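GCN5-related N-acetyltransferase (Streptococcus suis, PDB 3G3S) probably transfers an acetyl group from acetyl-coenzyme A to an amine, as other GNAT-family enzymes do. Local coordinates at residues S51-L65 and K71-L85. Residues are numbered along the deposited sequence; the frame is centred on the assembly and turned at random. Where two conformers were deposited one is given.
Sequences SFFGFLAGQPHRDLL and KNIILVPQNQAWSDL. With EDO (1,2-ethanediol), chain H; EDO (1,2-ethanediol), chain G.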
loop_
_atom_site.group_PDB
_atom_site.type_symbol
_atom_site.label_atom_id
_atom_site.label_comp_id
_atom_site.label_asym_id
_atom_site.label_seq_id
_atom_site.Cartn_x
_atom_site.Cartn_y
_atom_site.Cartn_z
ATOM N N SER A 51 18.656 -15.323 -2.531
ATOM C CA SER A 51 19.458 -14.505 -1.633
ATOM C C SER A 51 18.432 -13.728 -0.786
ATOM O O SER A 51 17.270 -13.606 -1.180
ATOM C CB SER A 51 20.390 -13.570 -2.385
ATOM O OG SER A 51 19.659 -12.507 -2.894
ATOM N N PHE A 52 18.849 -13.231 0.375
ATOM C CA PHE A 52 17.955 -12.590 1.316
ATOM C C PHE A 52 18.528 -11.394 2.014
ATOM O O PHE A 52 19.755 -11.231 2.131
ATOM C CB PHE A 52 17.645 -13.564 2.479
ATOM C CG PHE A 52 16.894 -14.798 2.084
ATOM C CD1 PHE A 52 17.554 -15.883 1.505
ATOM C CD2 PHE A 52 15.534 -14.903 2.332
ATOM C CE1 PHE A 52 16.847 -17.029 1.146
ATOM C CE2 PHE A 52 14.839 -16.036 1.969
ATOM C CZ PHE A 52 15.492 -17.097 1.390
ATOM N N PHE A 53 17.611 -10.581 2.515
ATOM C CA PHE A 53 17.879 -9.531 3.463
ATOM C C PHE A 53 17.033 -9.791 4.682
ATOM O O PHE A 53 15.863 -10.172 4.577
ATOM C CB PHE A 53 17.511 -8.158 2.930
ATOM C CG PHE A 53 18.575 -7.580 2.064
ATOM C CD1 PHE A 53 18.686 -7.961 0.733
ATOM C CD2 PHE A 53 19.485 -6.674 2.583
ATOM C CE1 PHE A 53 19.692 -7.433 -0.063
ATOM C CE2 PHE A 53 20.507 -6.135 1.769
ATOM C CZ PHE A 53 20.604 -6.512 0.473
ATOM N N GLY A 54 17.613 -9.468 5.822
ATOM C CA GLY A 54 16.956 -9.549 7.117
ATOM C C GLY A 54 17.191 -8.211 7.793
ATOM O O GLY A 54 18.304 -7.930 8.218
ATOM N N PHE A 55 16.181 -7.350 7.810
ATOM C CA PHE A 55 16.283 -6.066 8.502
ATOM C C PHE A 55 15.719 -6.228 9.876
ATOM O O PHE A 55 14.541 -6.548 10.032
ATOM C CB PHE A 55 15.531 -4.977 7.776
ATOM C CG PHE A 55 16.144 -4.602 6.458
ATOM C CD1 PHE A 55 15.792 -5.274 5.298
ATOM C CD2 PHE A 55 17.086 -3.591 6.396
ATOM C CE1 PHE A 55 16.342 -4.901 4.082
ATOM C CE2 PHE A 55 17.662 -3.212 5.168
ATOM C CZ PHE A 55 17.295 -3.866 4.030
ATOM N N LEU A 56 16.540 -5.925 10.871
ATOM C CA LEU A 56 16.195 -6.192 12.272
ATOM C C LEU A 56 15.903 -4.940 13.089
ATOM O O LEU A 56 16.793 -4.166 13.326
ATOM C CB LEU A 56 17.376 -6.930 12.881
ATOM C CG LEU A 56 17.643 -8.280 12.197
ATOM C CD1 LEU A 56 19.176 -8.599 12.267
ATOM C CD2 LEU A 56 16.716 -9.331 12.794
ATOM N N ALA A 57 14.673 -4.783 13.572
ATOM C CA ALA A 57 14.274 -3.574 14.304
ATOM C C ALA A 57 13.788 -3.824 15.760
ATOM O O ALA A 57 13.419 -4.953 16.166
ATOM C CB ALA A 57 13.218 -2.835 13.501
ATOM N N GLY A 58 13.846 -2.762 16.562
ATOM C CA GLY A 58 13.392 -2.830 17.948
ATOM C C GLY A 58 14.458 -3.377 18.894
ATOM O O GLY A 58 15.633 -3.204 18.680
ATOM N N GLN A 59 14.025 -3.971 20.000
ATOM C CA GLN A 59 14.944 -4.551 20.929
ATOM C C GLN A 59 15.563 -5.777 20.277
ATOM O O GLN A 59 14.882 -6.489 19.529
ATOM C CB GLN A 59 14.221 -4.948 22.230
ATOM C CG GLN A 59 13.678 -3.757 23.004
ATOM C CD GLN A 59 14.771 -2.783 23.489
ATOM O OE1 GLN A 59 15.862 -3.196 23.902
ATOM N NE2 GLN A 59 14.470 -1.486 23.447
ATOM N N PRO A 60 16.861 -6.014 20.527
ATOM C CA PRO A 60 17.540 -7.209 20.011
ATOM C C PRO A 60 16.882 -8.418 20.596
ATOM O O PRO A 60 16.502 -8.386 21.762
ATOM C CB PRO A 60 18.965 -7.090 20.548
ATOM C CG PRO A 60 19.118 -5.675 20.901
ATOM C CD PRO A 60 17.770 -5.159 21.299
ATOM N N HIS A 61 16.707 -9.434 19.765
ATOM C CA HIS A 61 16.034 -10.664 20.129
ATOM C C HIS A 61 16.643 -11.855 19.382
ATOM O O HIS A 61 16.580 -11.923 18.167
ATOM C CB HIS A 61 14.552 -10.570 19.795
ATOM C CG HIS A 61 13.735 -11.538 20.574
ATOM N ND1 HIS A 61 13.793 -12.894 20.350
ATOM C CD2 HIS A 61 12.912 -11.362 21.628
ATOM C CE1 HIS A 61 13.015 -13.511 21.220
ATOM N NE2 HIS A 61 12.461 -12.605 22.000
ATOM N N ARG A 62 17.162 -12.840 20.114
ATOM C CA ARG A 62 17.878 -13.920 19.462
ATOM C C ARG A 62 16.982 -14.843 18.644
ATOM O O ARG A 62 17.455 -15.432 17.676
ATOM C CB ARG A 62 18.747 -14.691 20.464
ATOM C CG ARG A 62 17.959 -15.414 21.515
ATOM C CD ARG A 62 18.859 -16.173 22.490
ATOM N NE ARG A 62 19.843 -15.318 23.172
ATOM C CZ ARG A 62 21.172 -15.424 23.103
ATOM N NH1 ARG A 62 21.921 -14.553 23.777
ATOM N NH2 ARG A 62 21.770 -16.398 22.408
ATOM N N ASP A 63 15.693 -14.950 18.961
ATOM C CA ASP A 63 14.841 -15.818 18.160
ATOM C C ASP A 63 14.648 -15.302 16.730
ATOM O O ASP A 63 14.469 -16.105 15.803
ATOM C CB ASP A 63 13.498 -16.040 18.822
ATOM C CG ASP A 63 13.593 -16.885 20.084
ATOM O OD1 ASP A 63 14.710 -17.329 20.453
ATOM O OD2 ASP A 63 12.525 -17.079 20.702
ATOM N N LEU A 64 14.668 -13.985 16.539
ATOM C CA LEU A 64 14.551 -13.454 15.189
ATOM C C LEU A 64 15.819 -13.751 14.344
ATOM O O LEU A 64 15.747 -13.997 13.134
ATOM C CB LEU A 64 14.229 -11.947 15.234
ATOM C CG LEU A 64 12.840 -11.527 15.760
ATOM C CD1 LEU A 64 12.681 -10.005 15.746
ATOM C CD2 LEU A 64 11.691 -12.201 14.969
ATOM N N LEU A 65 16.979 -13.695 14.982
ATOM C CA LEU A 65 18.255 -14.057 14.340
ATOM C C LEU A 65 18.223 -15.522 13.896
ATOM O O LEU A 65 18.743 -15.902 12.837
ATOM C CB LEU A 65 19.420 -13.827 15.297
ATOM C CG LEU A 65 19.640 -12.382 15.749
ATOM C CD1 LEU A 65 20.727 -12.198 16.773
ATOM C CD2 LEU A 65 19.956 -11.518 14.497
ATOM N N LYS A 71 20.522 -19.261 5.699
ATOM C CA LYS A 71 20.100 -18.585 4.478
ATOM C C LYS A 71 21.228 -17.747 3.913
ATOM O O LYS A 71 22.076 -17.249 4.644
ATOM C CB LYS A 71 18.902 -17.682 4.752
ATOM C CG LYS A 71 17.665 -18.407 5.169
ATOM C CD LYS A 71 16.560 -17.409 5.441
ATOM C CE LYS A 71 15.257 -18.083 5.641
ATOM N NZ LYS A 71 15.270 -19.007 6.815
ATOM N N ASN A 72 21.226 -17.588 2.591
ATOM C CA ASN A 72 22.179 -16.727 1.923
ATOM C C ASN A 72 21.680 -15.298 2.168
ATOM O O ASN A 72 21.032 -14.704 1.304
ATOM C CB ASN A 72 22.200 -17.076 0.444
ATOM C CG ASN A 72 23.146 -16.211 -0.341
ATOM O OD1 ASN A 72 24.106 -15.656 0.215
ATOM N ND2 ASN A 72 22.881 -16.078 -1.661
ATOM N N ILE A 73 22.007 -14.753 3.336
ATOM C CA ILE A 73 21.371 -13.514 3.846
ATOM C C ILE A 73 22.285 -12.406 4.281
ATOM O O ILE A 73 23.382 -12.665 4.796
ATOM C CB ILE A 73 20.456 -13.893 5.088
ATOM C CG1 ILE A 73 19.542 -12.752 5.494
ATOM C CG2 ILE A 73 21.297 -14.316 6.271
ATOM C CD1 ILE A 73 18.304 -13.175 6.225
ATOM N N ILE A 74 21.863 -11.159 4.002
ATOM C CA ILE A 74 22.517 -9.968 4.548
ATOM C C ILE A 74 21.641 -9.506 5.741
ATOM O O ILE A 74 20.445 -9.204 5.560
ATOM C CB ILE A 74 22.738 -8.803 3.501
ATOM C CG1 ILE A 74 23.612 -9.294 2.315
ATOM C CG2 ILE A 74 23.347 -7.553 4.197
ATOM C CD1 ILE A 74 23.755 -8.251 1.143
ATOM N N LEU A 75 22.221 -9.533 6.951
ATOM C CA LEU A 75 21.573 -9.071 8.169
ATOM C C LEU A 75 21.851 -7.583 8.330
ATOM O O LEU A 75 23.023 -7.164 8.310
ATOM C CB LEU A 75 22.142 -9.758 9.402
ATOM C CG LEU A 75 22.068 -11.265 9.436
ATOM C CD1 LEU A 75 22.617 -11.757 10.767
ATOM C CD2 LEU A 75 20.650 -11.691 9.251
ATOM N N VAL A 76 20.800 -6.793 8.511
ATOM C CA VAL A 76 20.968 -5.362 8.672
ATOM C C VAL A 76 20.382 -4.913 10.022
ATOM O O VAL A 76 19.181 -4.790 10.160
ATOM C CB VAL A 76 20.339 -4.555 7.526
ATOM C CG1 VAL A 76 20.665 -3.048 7.753
ATOM C CG2 VAL A 76 20.815 -5.055 6.133
ATOM N N PRO A 77 21.245 -4.649 11.013
ATOM C CA PRO A 77 20.784 -4.195 12.313
ATOM C C PRO A 77 20.319 -2.739 12.322
ATOM O O PRO A 77 21.021 -1.864 11.806
ATOM C CB PRO A 77 22.028 -4.287 13.176
ATOM C CG PRO A 77 23.161 -4.180 12.280
ATOM C CD PRO A 77 22.721 -4.756 10.962
ATOM N N GLN A 78 19.172 -2.484 12.935
ATOM C CA GLN A 78 18.664 -1.136 13.037
ATOM C C GLN A 78 19.588 -0.308 13.891
ATOM O O GLN A 78 19.757 0.894 13.665
ATOM C CB GLN A 78 17.312 -1.152 13.717
ATOM C CG GLN A 78 16.698 0.237 13.930
ATOM C CD GLN A 78 15.326 0.173 14.571
ATOM O OE1 GLN A 78 15.093 -0.563 15.568
ATOM N NE2 GLN A 78 14.401 0.944 14.023
ATOM N N ASN A 79 20.168 -0.951 14.892
ATOM C CA ASN A 79 20.984 -0.257 15.882
ATOM C C ASN A 79 22.140 -1.104 16.420
ATOM O O ASN A 79 22.260 -2.283 16.136
ATOM C CB ASN A 79 20.073 0.253 17.012
ATOM C CG ASN A 79 19.274 -0.857 17.655
ATOM O OD1 ASN A 79 19.855 -1.777 18.157
ATOM N ND2 ASN A 79 17.951 -0.786 17.614
ATOM N N GLN A 80 22.997 -0.461 17.196
ATOM C CA GLN A 80 24.197 -1.086 17.706
ATOM C C GLN A 80 23.881 -2.202 18.702
ATOM O O GLN A 80 24.697 -3.105 18.867
ATOM C CB GLN A 80 25.093 -0.035 18.343
ATOM C CG GLN A 80 26.415 -0.591 18.817
ATOM C CD GLN A 80 27.243 -1.171 17.717
ATOM O OE1 GLN A 80 27.522 -0.500 16.731
ATOM N NE2 GLN A 80 27.708 -2.413 17.900
ATOM N N ALA A 81 22.713 -2.140 19.334
ATOM C CA ALA A 81 22.300 -3.179 20.304
ATOM C C ALA A 81 22.093 -4.511 19.556
ATOM O O ALA A 81 22.452 -5.604 20.041
ATOM C CB ALA A 81 21.051 -2.763 21.047
ATOM N N TRP A 82 21.501 -4.422 18.374
ATOM C CA TRP A 82 21.388 -5.584 17.517
ATOM C C TRP A 82 22.766 -6.091 17.062
ATOM O O TRP A 82 23.032 -7.277 17.130
ATOM C CB TRP A 82 20.537 -5.276 16.306
ATOM C CG TRP A 82 19.071 -5.435 16.461
ATOM C CD1 TRP A 82 18.153 -4.454 16.616
ATOM C CD2 TRP A 82 18.350 -6.659 16.466
ATOM N NE1 TRP A 82 16.912 -4.965 16.657
ATOM C CE2 TRP A 82 16.991 -6.333 16.613
ATOM C CE3 TRP A 82 18.724 -8.010 16.379
ATOM C CZ2 TRP A 82 15.980 -7.305 16.625
ATOM C CZ3 TRP A 82 17.733 -8.977 16.410
ATOM C CH2 TRP A 82 16.372 -8.619 16.529
ATOM N N SER A 83 23.661 -5.198 16.639
ATOM C CA SER A 83 24.995 -5.618 16.218
ATOM C C SER A 83 25.739 -6.374 17.311
ATOM O O SER A 83 26.423 -7.353 17.039
ATOM C CB SER A 83 25.813 -4.413 15.795
ATOM O OG SER A 83 25.190 -3.790 14.695
ATOM N N ASP A 84 25.615 -5.877 18.535
ATOM C CA ASP A 84 26.277 -6.458 19.673
ATOM C C ASP A 84 25.735 -7.846 19.916
ATOM O O ASP A 84 26.489 -8.743 20.283
ATOM C CB ASP A 84 26.076 -5.609 20.936
ATOM C CG ASP A 84 26.809 -4.280 20.888
ATOM O OD1 ASP A 84 27.670 -4.067 20.027
ATOM O OD2 ASP A 84 26.532 -3.455 21.757
ATOM N N LEU A 85 24.435 -8.039 19.711
ATOM C CA LEU A 85 23.860 -9.373 19.907
ATOM C C LEU A 85 24.337 -10.329 18.827
ATOM O O LEU A 85 24.680 -11.464 19.103
ATOM C CB LEU A 85 22.336 -9.316 19.926
ATOM C CG LEU A 85 21.647 -10.668 20.152
ATOM C CD1 LEU A 85 22.074 -11.203 21.518
ATOM C CD2 LEU A 85 20.090 -10.570 19.988
HETATM C C1 EDO H . 23.767 -0.516 13.298
HETATM O O1 EDO H . 22.875 0.544 12.977
HETATM C C2 EDO H . 24.819 0.038 14.240
HETATM O O2 EDO H . 25.593 0.980 13.494
HETATM C C1 EDO G . 18.206 3.756 11.395
HETATM O O1 EDO G . 16.790 3.700 11.626
HETATM C C2 EDO G . 18.671 2.554 10.603
HETATM O O2 EDO G . 20.043 2.336 10.846
#
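Trp82, in the first turn of helix 80-90, slots its indole between strand 52-58 and the bend that follows it; that strand, helix 62-68 and strand 73-77 form a beta-alpha-beta unit of this GNAT-family chain, and helix 80-90 comes next. The slot fits closely: Leu56 CB sits over the centre of the six-membered ring on one face, 3.7 Å from its centroid, and Pro60 CA covers the opposite face at 3.5 Å, each a CH-pi contact. With CG beside the backbone N (chi1 -86°), the ring crosses the Leu56 side chain at about a right angle. Its far rim fills a hollow made by Leu64 and Leu65, where Leu65 CD2 lies 3.9 Å from Trp82 CZ3. Next door, Leu85 pushes CD2 into the angle between Pro60 CB and Leu65 CD1.

Beneath this helical layer the two strands run parallel, joined by alternating backbone bonds from Phe52 N to Asn72 O through to Gln78 N to Leu56 O. Gly54 leaves a dip on the face that bears Leu56, and Ile73 CD1 settles there, 3.8 Å from Gly54 N. On the opposite face of the sheet, Phe53 and Phe55 lie alongside Ile74 and Val76, pointing the same way, with Ile74 CB over the Phe53 ring and Val76 CB 3.6 Å from Phe55 CD2. At the strand beginnings, Lys71 lays CD over the centre of the Phe52 ring, while its amine bonds to Ile67 O.

The backbone ladder ends at Gln78, whose extended side chain (chi1 178°) brings OE1 to Gly58 N, a nearly straight 2.7 Å hydrogen bond with the donor tilted 30° from the amide carbonyl plane.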